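Local coordinates for protein glyoxalase III (glutathione-independent) (Candida albicans, PDB 4LRU) that converts methylglyoxal to D-lactate in a single glutathione-independent step, detoxifying the methylglyoxal that the cell produces itself, at residues A[15-18]-A[23-26]; A[34-39]-A[44-49]; A[143-148]-A[156-161]. All blocks are in the same frame, centred on the assembly; numbering follows the deposited sequence. Where two conformers were deposited one is given.

Contact 1. Residues A[15-18]-A[23-26]; sequences NETF and KKTG
Lys23 meets the 15-18 segment through its backbone: its O accepts a hydrogen bond from Phe18 N at 3.0 Å, with 155° at the hydrogen. The CA atoms of Lys24 and Thr17 lie 3.9 Å apart, nearer than those of Gly26 and Asn15. The CA of Lys24 gives a C-H...O contact to Glu16 O, and its aliphatic chain lies across the Glu16-Thr17 peptide, CG 3.5 Å from Thr17 N. Because CG sits beside the backbone N (chi1 -62°) and the chain runs extended from there, CD passes 3.9 Å from Asn15 ND2, and NZ ends within a water's span of OD1. One water spans the two ends, donating to Asn15 OD1 and accepting from Lys24 NZ. The bonds on either side of Lys24 make a single antiparallel beta bridge, Thr17 with Lys24, across the base of a loop between strand 6-10 and helix 29-42 of the DJ-1/PfpI fold. Thr25 supplies its second bond, from Thr25 N to Glu16 O. Thr25 O is in turn gripped by Asn15 ND2 at 2.9 Å, a fairly straight bond (164°) with the acceptor almost in the plane of the amide, and also receives the CA-H of Asn15. Both ends of that amide are thus engaged, which fixes its flip. The methyl CG2 of Thr25 comes obliquely to Phe18, 3.7 Å from its CB, while OG1 is hydrogen-bonded to Asp58. Phe18 also meets the ring of His109, and its side chain lies about 7 Å from those of His140 and Glu171, inferred active-site residues.

Contact 2. Residues A[34-39]-A[44-49]; sequences HPFEVF and YEIQLA
Ile46 fits between Phe36 and Phe39, a helical turn apart, by apolar contact. Its CG2 touches Phe36 CD1 at 3.8 Å, while CG1 on the other branch reaches Phe39 CB, also at 3.8 Å. The torsion explains the split: CG2 is anti to the backbone N and CG1 lies beside it (chi1 -55°). CD1 then extends toward the helix backbone, 3.8 Å from Phe36 O. Leu48 makes a looser contact through CD1, 4.1 Å from Phe36 CD1.

The aromatic contact is between Phe39 and Tyr44. Phe39 CD1 comes up to the edge of the tyrosine ring, near its plane, and lies 3.7 Å from Tyr44 CD2. The Tyr44 hydroxyl is hydrogen-bonded to Glu237.

Only one hydrogen bond crosses the contact, from Tyr44 N to Phe39 O, at 3.2 Å and clearly bent (142°). It joins the backbones where helix gives way to strand.

The axes of the two short segments run nearly antiparallel, at 156°, and approach to 8.8 Å, which places this part of the helix against the strand. This is the second half of the beta-alpha-beta unit formed by strand 6-10, helix 29-42 and strand 45-50. Strand 6-10 pairs with 45-50 and presents Val7 to Phe39 and Leu9 to Ile46, while helix 81-87 packs against Phe36 and Leu48, and helix 225-236 against Val38 and Phe39.

Contact 3. Residues A[143-148]-A[156-161]; sequences AIFENL and PLIKGK
The first torsions of Phe145 and Ile158 turn ring and methyl toward each other. Phe145 has CG beside its backbone N, and Ile158 has CG1 between its backbone N and carbonyl carbon (chi1 64°), which leaves the methyl CG2 directed at the phenyl ring. That methyl stands over one face, 3.9 Å from the centroid and 19° off the ring normal, a CH-pi contact offset toward the rim, nearest CG and CD1. Ile144 CG2 lies over the centre of the opposite face, so the ring is held between two isoleucine methyls. Ile158 CD1 adds a contact with Phe145 CB at 3.8 Å, and Leu157 CD2 approaches the ring obliquely, 4.2 Å from CE1.

The backbones are joined at Leu148 O. Leu157 N donates to it at 2.9 Å in a nearly straight bond (168°) lying in the carbonyl plane, and the CA-H of Pro156 makes a further contact with the same oxygen. A water donates to Leu148 O and, at 2.7 Å, to Phe145 O, while accepting a longer bond from Ile158 N.

Segment 143-148 comes shortly after the inferred active-site residues Cys139 and His140, but the Phe145 side chain is about 10 Å from that of His140: this is packing near the site, not part of it. The type II turn Phe145-Leu148 and the type I turn Pro156-Lys159 stand at the base of the two-stranded antiparallel hairpin 149-150/155-156 in this DJ-1 superfamily enzyme.

How the contacts relate
From the N terminus, contact 1 comes first, closing a short loop after strand 6-10 whose intervening four residues are neither helix nor strand. Contact 2 follows, closing the turn from helix 29-42 into strand 45-50. Contact 3 comes much later, beyond strand 134-138, and closes the hairpin 149-150/155-156. The three are in series; none encloses or crosses another. In space their centres are 23 to 26 Å apart and their nearest atoms about 9 to 11 Å. Contacts 2 and 3 lie on opposite sides of the chain's centre. Contact 2 ties a helix to the central sheet, contact 1 joins two loop segments, and contact 3 joins a 3-10 turn and its following loop to the loop after strand 155-156.

Contact 1. Residues A[15-18]-A[23-26]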
loop_
_atom_site.group_PDB
_atom_site.type_symbol
_atom_site.label_atom_id
_atom_site.label_comp_id
_atom_site.label_asym_id
_atom_site.label_seq_id
_atom_site.Cartn_x
_atom_site.Cartn_y
_atom_site.Cartn_z
ATOM N N ASN A 15 12.999 1.456 7.061
ATOM C CA ASN A 15 13.941 2.018 6.087
ATOM C C ASN A 15 15.354 1.607 6.485
ATOM O O ASN A 15 15.990 2.265 7.306
ATOM C CB ASN A 15 13.746 3.546 6.068
ATOM C CG ASN A 15 14.742 4.291 5.196
ATOM O OD1 ASN A 15 15.219 5.363 5.577
ATOM N ND2 ASN A 15 15.010 3.775 4.007
ATOM N N GLU A 16 15.799 0.469 5.954
ATOM C CA GLU A 16 17.069 -0.136 6.334
ATOM C C GLU A 16 17.694 -0.756 5.095
ATOM O O GLU A 16 16.983 -1.156 4.160
ATOM C CB GLU A 16 16.854 -1.270 7.338
ATOM C CG GLU A 16 16.160 -0.912 8.640
ATOM C CD GLU A 16 16.986 -0.025 9.540
ATOM O OE1 GLU A 16 16.378 0.618 10.427
ATOM O OE2 GLU A 16 18.220 0.051 9.361
ATOM N N THR A 17 19.012 -0.892 5.124
ATOM C CA THR A 17 19.736 -1.746 4.182
ATOM C C THR A 17 19.120 -3.140 4.123
ATOM O O THR A 17 18.894 -3.775 5.152
ATOM C CB THR A 17 21.237 -1.849 4.532
ATOM O OG1 THR A 17 21.403 -2.391 5.850
ATOM C CG2 THR A 17 21.889 -0.479 4.464
ATOM N N PHE A 18 18.856 -3.606 2.906
ATOM C CA PHE A 18 17.961 -4.738 2.676
ATOM C C PHE A 18 18.441 -5.600 1.506
ATOM O O PHE A 18 18.535 -6.827 1.616
ATOM C CB PHE A 18 16.547 -4.217 2.396
ATOM C CG PHE A 18 15.557 -5.286 2.045
ATOM C CD1 PHE A 18 15.076 -6.152 3.011
ATOM C CD2 PHE A 18 15.077 -5.402 0.750
ATOM C CE1 PHE A 18 14.135 -7.118 2.689
ATOM C CE2 PHE A 18 14.142 -6.356 0.425
ATOM C CZ PHE A 18 13.673 -7.225 1.393
ATOM N N LYS A 23 21.778 -1.613 -0.811
ATOM C CA LYS A 23 20.837 -0.494 -0.849
ATOM C C LYS A 23 19.705 -0.696 0.154
ATOM O O LYS A 23 19.402 -1.825 0.552
ATOM C CB LYS A 23 20.221 -0.340 -2.244
ATOM C CG LYS A 23 21.200 -0.001 -3.347
ATOM C CD LYS A 23 21.963 1.274 -3.064
ATOM C CE LYS A 23 22.919 1.590 -4.204
ATOM N NZ LYS A 23 23.468 2.964 -4.070
ATOM N N LYS A 24 19.034 0.399 0.504
ATOM C CA LYS A 24 17.921 0.349 1.446
ATOM C C LYS A 24 16.577 0.080 0.788
ATOM O O LYS A 24 16.327 0.519 -0.340
ATOM C CB LYS A 24 17.837 1.659 2.212
ATOM C CG LYS A 24 19.070 1.941 3.041
ATOM C CD LYS A 24 18.838 3.130 3.965
ATOM C CE LYS A 24 20.035 3.388 4.859
ATOM N NZ LYS A 24 19.723 4.498 5.798
ATOM N N THR A 25 15.693 -0.614 1.505
ATOM C CA THR A 25 14.280 -0.546 1.197
ATOM C C THR A 25 13.592 0.528 2.027
ATOM O O THR A 25 14.225 1.200 2.864
ATOM C CB THR A 25 13.573 -1.912 1.355
ATOM O OG1 THR A 25 12.286 -1.864 0.714
ATOM C CG2 THR A 25 13.380 -2.283 2.811
ATOM N N GLY A 26 12.301 0.675 1.773
ATOM C CA GLY A 26 11.480 1.754 2.298
ATOM C C GLY A 26 10.287 1.905 1.389
ATOM O O GLY A 26 9.798 0.916 0.851
HETATM O O HOH W 1 17.766 6.433 4.995
#

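Contact 2. Residues A[34-39]-A[44-49]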
loop_
_atom_site.group_PDB
_atom_site.type_symbol
_atom_site.label_atom_id
_atom_site.label_comp_id
_atom_site.label_asym_id
_atom_site.label_seq_id
_atom_site.Cartn_x
_atom_site.Cartn_y
_atom_site.Cartn_z
ATOM N N HIS A 34 1.684 7.844 -7.401
ATOM C CA HIS A 34 0.606 7.596 -8.348
ATOM C C HIS A 34 -0.771 7.612 -7.684
ATOM O O HIS A 34 -1.667 8.334 -8.145
ATOM C CB HIS A 34 0.828 6.296 -9.128
ATOM C CG HIS A 34 1.938 6.378 -10.126
ATOM N ND1 HIS A 34 2.371 5.285 -10.842
ATOM C CD2 HIS A 34 2.694 7.422 -10.541
ATOM C CE1 HIS A 34 3.348 5.648 -11.651
ATOM N NE2 HIS A 34 3.553 6.944 -11.501
ATOM N N PRO A 35 -0.945 6.859 -6.580
ATOM C CA PRO A 35 -2.266 6.890 -5.966
ATOM C C PRO A 35 -2.599 8.261 -5.399
ATOM O O PRO A 35 -3.742 8.710 -5.489
ATOM C CB PRO A 35 -2.184 5.808 -4.879
ATOM C CG PRO A 35 -1.098 4.890 -5.347
ATOM C CD PRO A 35 -0.106 5.786 -6.019
ATOM N N PHE A 36 -1.607 8.952 -4.830
ATOM C CA PHE A 36 -1.827 10.320 -4.375
ATOM C C PHE A 36 -2.415 11.151 -5.513
ATOM O O PHE A 36 -3.407 11.867 -5.344
ATOM C CB PHE A 36 -0.521 10.958 -3.868
ATOM C CG PHE A 36 -0.679 12.396 -3.441
ATOM C CD1 PHE A 36 -1.133 12.717 -2.170
ATOM C CD2 PHE A 36 -0.435 13.432 -4.335
ATOM C CE1 PHE A 36 -1.288 14.035 -1.787
ATOM C CE2 PHE A 36 -0.605 14.754 -3.961
ATOM C CZ PHE A 36 -1.037 15.054 -2.685
ATOM N N GLU A 37 -1.802 11.063 -6.682
ATOM C CA GLU A 37 -2.233 11.912 -7.795
ATOM C C GLU A 37 -3.618 11.510 -8.313
ATOM O O GLU A 37 -4.407 12.378 -8.688
ATOM C CB GLU A 37 -1.199 11.904 -8.919
ATOM C CG GLU A 37 0.069 12.687 -8.602
ATOM C CD GLU A 37 -0.194 14.172 -8.573
ATOM O OE1 GLU A 37 -0.308 14.782 -9.665
ATOM O OE2 GLU A 37 -0.306 14.736 -7.473
ATOM N N VAL A 38 -3.898 10.213 -8.366
ATOM C CA VAL A 38 -5.210 9.739 -8.827
ATOM C C VAL A 38 -6.301 10.276 -7.897
ATOM O O VAL A 38 -7.300 10.838 -8.342
ATOM C CB VAL A 38 -5.267 8.210 -8.873
ATOM C CG1 VAL A 38 -6.691 7.718 -9.076
ATOM C CG2 VAL A 38 -4.361 7.711 -9.981
ATOM N N PHE A 39 -6.099 10.104 -6.598
ATOM C CA PHE A 39 -7.071 10.570 -5.624
ATOM C C PHE A 39 -7.155 12.101 -5.581
ATOM O O PHE A 39 -8.236 12.656 -5.388
ATOM C CB PHE A 39 -6.738 10.000 -4.251
ATOM C CG PHE A 39 -6.860 8.496 -4.158
ATOM C CD1 PHE A 39 -7.964 7.828 -4.652
ATOM C CD2 PHE A 39 -5.894 7.761 -3.497
ATOM C CE1 PHE A 39 -8.073 6.457 -4.549
ATOM C CE2 PHE A 39 -5.998 6.391 -3.383
ATOM C CZ PHE A 39 -7.095 5.731 -3.894
ATOM N N TYR A 44 -10.510 14.128 -3.771
ATOM C CA TYR A 44 -10.440 13.688 -2.388
ATOM C C TYR A 44 -9.312 14.407 -1.645
ATOM O O TYR A 44 -8.373 14.918 -2.262
ATOM C CB TYR A 44 -10.168 12.190 -2.305
ATOM C CG TYR A 44 -11.147 11.261 -3.002
ATOM C CD1 TYR A 44 -12.465 11.622 -3.255
ATOM C CD2 TYR A 44 -10.734 9.998 -3.378
ATOM C CE1 TYR A 44 -13.341 10.727 -3.858
ATOM C CE2 TYR A 44 -11.595 9.103 -3.990
ATOM C CZ TYR A 44 -12.890 9.474 -4.250
ATOM O OH TYR A 44 -13.714 8.535 -4.869
ATOM N N GLU A 45 -9.421 14.437 -0.321
ATOM C CA GLU A 45 -8.316 14.814 0.539
ATOM C C GLU A 45 -7.474 13.588 0.820
ATOM O O GLU A 45 -8.002 12.493 0.956
ATOM C CB GLU A 45 -8.840 15.378 1.852
ATOM C CG GLU A 45 -7.783 16.035 2.720
ATOM C CD GLU A 45 -8.410 16.850 3.834
ATOM O OE1 GLU A 45 -8.869 17.977 3.563
ATOM O OE2 GLU A 45 -8.465 16.347 4.970
ATOM N N ILE A 46 -6.160 13.755 0.866
ATOM C CA ILE A 46 -5.283 12.638 1.142
ATOM C C ILE A 46 -4.373 12.952 2.330
ATOM O O ILE A 46 -3.653 13.954 2.328
ATOM C CB ILE A 46 -4.393 12.259 -0.063
ATOM C CG1 ILE A 46 -5.232 11.974 -1.316
ATOM C CG2 ILE A 46 -3.583 11.025 0.263
ATOM C CD1 ILE A 46 -5.288 13.124 -2.292
ATOM N N GLN A 47 -4.434 12.082 3.335
ATOM C CA GLN A 47 -3.546 12.142 4.496
ATOM C C GLN A 47 -2.531 11.004 4.417
ATOM O O GLN A 47 -2.888 9.818 4.466
ATOM C CB GLN A 47 -4.348 12.005 5.797
ATOM C CG GLN A 47 -3.485 11.951 7.055
ATOM C CD GLN A 47 -2.791 13.277 7.339
ATOM O OE1 GLN A 47 -3.432 14.280 7.660
ATOM N NE2 GLN A 47 -1.469 13.287 7.215
ATOM N N LEU A 48 -1.257 11.351 4.297
ATOM C CA LEU A 48 -0.208 10.354 4.372
ATOM C C LEU A 48 0.056 10.018 5.848
ATOM O O LEU A 48 0.044 10.909 6.715
ATOM C CB LEU A 48 1.075 10.861 3.711
ATOM C CG LEU A 48 1.120 10.784 2.181
ATOM C CD1 LEU A 48 -0.007 11.599 1.584
ATOM C CD2 LEU A 48 2.470 11.252 1.640
ATOM N N ALA A 49 0.325 8.750 6.127
ATOM C CA ALA A 49 0.655 8.314 7.488
ATOM C C ALA A 49 1.592 7.123 7.435
ATOM O O ALA A 49 1.501 6.284 6.527
ATOM C CB ALA A 49 -0.598 7.936 8.252
#

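Contact 3. Residues A[143-148]-A[156-161]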
loop_
_atom_site.group_PDB
_atom_site.type_symbol
_atom_site.label_atom_id
_atom_site.label_comp_id
_atom_site.label_asym_id
_atom_site.label_seq_id
_atom_site.Cartn_x
_atom_site.Cartn_y
_atom_site.Cartn_z
ATOM N N ALA A 143 0.381 -6.861 3.042
ATOM C CA ALA A 143 0.897 -7.248 4.357
ATOM C C ALA A 143 0.110 -6.580 5.483
ATOM O O ALA A 143 0.095 -7.091 6.597
ATOM C CB ALA A 143 2.379 -6.926 4.474
ATOM N N ILE A 144 -0.567 -5.471 5.188
ATOM C CA ILE A 144 -1.439 -4.831 6.173
ATOM C C ILE A 144 -2.546 -5.767 6.659
ATOM O O ILE A 144 -3.061 -5.626 7.770
ATOM C CB ILE A 144 -2.024 -3.505 5.640
ATOM C CG1 ILE A 144 -2.493 -2.615 6.800
ATOM C CG2 ILE A 144 -3.147 -3.774 4.651
ATOM C CD1 ILE A 144 -1.389 -1.968 7.604
ATOM N N PHE A 145 -2.908 -6.745 5.841
ATOM C CA PHE A 145 -3.981 -7.660 6.201
ATOM C C PHE A 145 -3.489 -8.833 7.044
ATOM O O PHE A 145 -4.274 -9.649 7.534
ATOM C CB PHE A 145 -4.659 -8.214 4.936
ATOM C CG PHE A 145 -5.256 -7.157 4.043
ATOM C CD1 PHE A 145 -6.237 -6.309 4.513
ATOM C CD2 PHE A 145 -4.851 -7.040 2.719
ATOM C CE1 PHE A 145 -6.806 -5.348 3.692
ATOM C CE2 PHE A 145 -5.396 -6.071 1.897
ATOM C CZ PHE A 145 -6.370 -5.220 2.386
ATOM N N GLU A 146 -2.176 -8.961 7.173
ATOM C CA GLU A 146 -1.616 -10.015 7.987
ATOM C C GLU A 146 -1.905 -9.717 9.465
ATOM O O GLU A 146 -1.705 -8.599 9.932
ATOM C CB GLU A 146 -0.105 -10.141 7.728
ATOM C CG GLU A 146 0.510 -11.342 8.417
ATOM C CD GLU A 146 2.000 -11.493 8.177
ATOM O OE1 GLU A 146 2.484 -11.012 7.142
ATOM O OE2 GLU A 146 2.675 -12.117 9.032
ATOM N N ASN A 147 -2.412 -10.720 10.170
ATOM C CA ASN A 147 -2.836 -10.583 11.572
ATOM C C ASN A 147 -4.026 -9.662 11.784
ATOM O O ASN A 147 -4.278 -9.223 12.912
ATOM C CB ASN A 147 -1.689 -10.096 12.465
ATOM C CG ASN A 147 -0.427 -10.907 12.287
ATOM O OD1 ASN A 147 -0.461 -12.137 12.314
ATOM N ND2 ASN A 147 0.703 -10.220 12.127
ATOM N N LEU A 148 -4.785 -9.371 10.735
ATOM C CA LEU A 148 -5.843 -8.368 10.858
ATOM C C LEU A 148 -7.223 -9.002 10.904
ATOM O O LEU A 148 -7.735 -9.485 9.890
ATOM C CB LEU A 148 -5.783 -7.356 9.727
ATOM C CG LEU A 148 -6.737 -6.175 9.863
ATOM C CD1 LEU A 148 -6.557 -5.489 11.215
ATOM C CD2 LEU A 148 -6.534 -5.209 8.720
ATOM N N PRO A 156 -10.333 -13.117 10.153
ATOM C CA PRO A 156 -9.472 -12.258 9.359
ATOM C C PRO A 156 -10.267 -11.462 8.333
ATOM O O PRO A 156 -11.176 -12.000 7.681
ATOM C CB PRO A 156 -8.526 -13.248 8.685
ATOM C CG PRO A 156 -8.413 -14.354 9.687
ATOM C CD PRO A 156 -9.779 -14.475 10.306
ATOM N N LEU A 157 -9.957 -10.181 8.228
ATOM C CA LEU A 157 -10.671 -9.303 7.319
ATOM C C LEU A 157 -10.728 -9.840 5.877
ATOM O O LEU A 157 -11.735 -9.678 5.190
ATOM C CB LEU A 157 -10.038 -7.920 7.353
ATOM C CG LEU A 157 -10.871 -6.840 6.650
ATOM C CD1 LEU A 157 -10.704 -5.509 7.368
ATOM C CD2 LEU A 157 -10.466 -6.705 5.202
ATOM N N ILE A 158 -9.654 -10.485 5.425
ATOM C CA ILE A 158 -9.636 -11.054 4.082
ATOM C C ILE A 158 -9.946 -12.536 4.010
ATOM O O ILE A 158 -9.801 -13.136 2.952
ATOM C CB ILE A 158 -8.329 -10.756 3.326
ATOM C CG1 ILE A 158 -7.118 -11.411 4.005
ATOM C CG2 ILE A 158 -8.163 -9.261 3.176
ATOM C CD1 ILE A 158 -5.845 -11.377 3.171
ATOM N N LYS A 159 -10.426 -13.127 5.094
ATOM C CA LYS A 159 -10.852 -14.529 5.032
ATOM C C LYS A 159 -11.913 -14.677 3.952
ATOM O O LYS A 159 -12.892 -13.950 3.948
ATOM C CB LYS A 159 -11.420 -15.025 6.368
ATOM C CG LYS A 159 -11.816 -16.494 6.339
ATOM C CD LYS A 159 -12.111 -17.051 7.721
ATOM C CE LYS A 159 -12.460 -18.536 7.719
ATOM N NZ LYS A 159 -11.342 -19.396 7.237
ATOM N N GLY A 160 -11.720 -15.622 3.042
ATOM C CA GLY A 160 -12.726 -15.910 2.020
ATOM C C GLY A 160 -12.785 -14.881 0.895
ATOM O O GLY A 160 -13.684 -14.958 0.040
ATOM N N LYS A 161 -11.829 -13.952 0.885
ATOM C CA LYS A 161 -11.741 -12.888 -0.118
ATOM C C LYS A 161 -10.612 -13.193 -1.094
ATOM O O LYS A 161 -9.682 -13.946 -0.783
ATOM C CB LYS A 161 -11.463 -11.532 0.537
ATOM C CG LYS A 161 -12.489 -11.116 1.578
ATOM C CD LYS A 161 -13.869 -10.888 0.991
ATOM C CE LYS A 161 -14.713 -10.065 1.965
ATOM N NZ LYS A 161 -16.165 -10.353 1.847
HETATM O O HOH W 2 -6.936 -10.072 7.190
#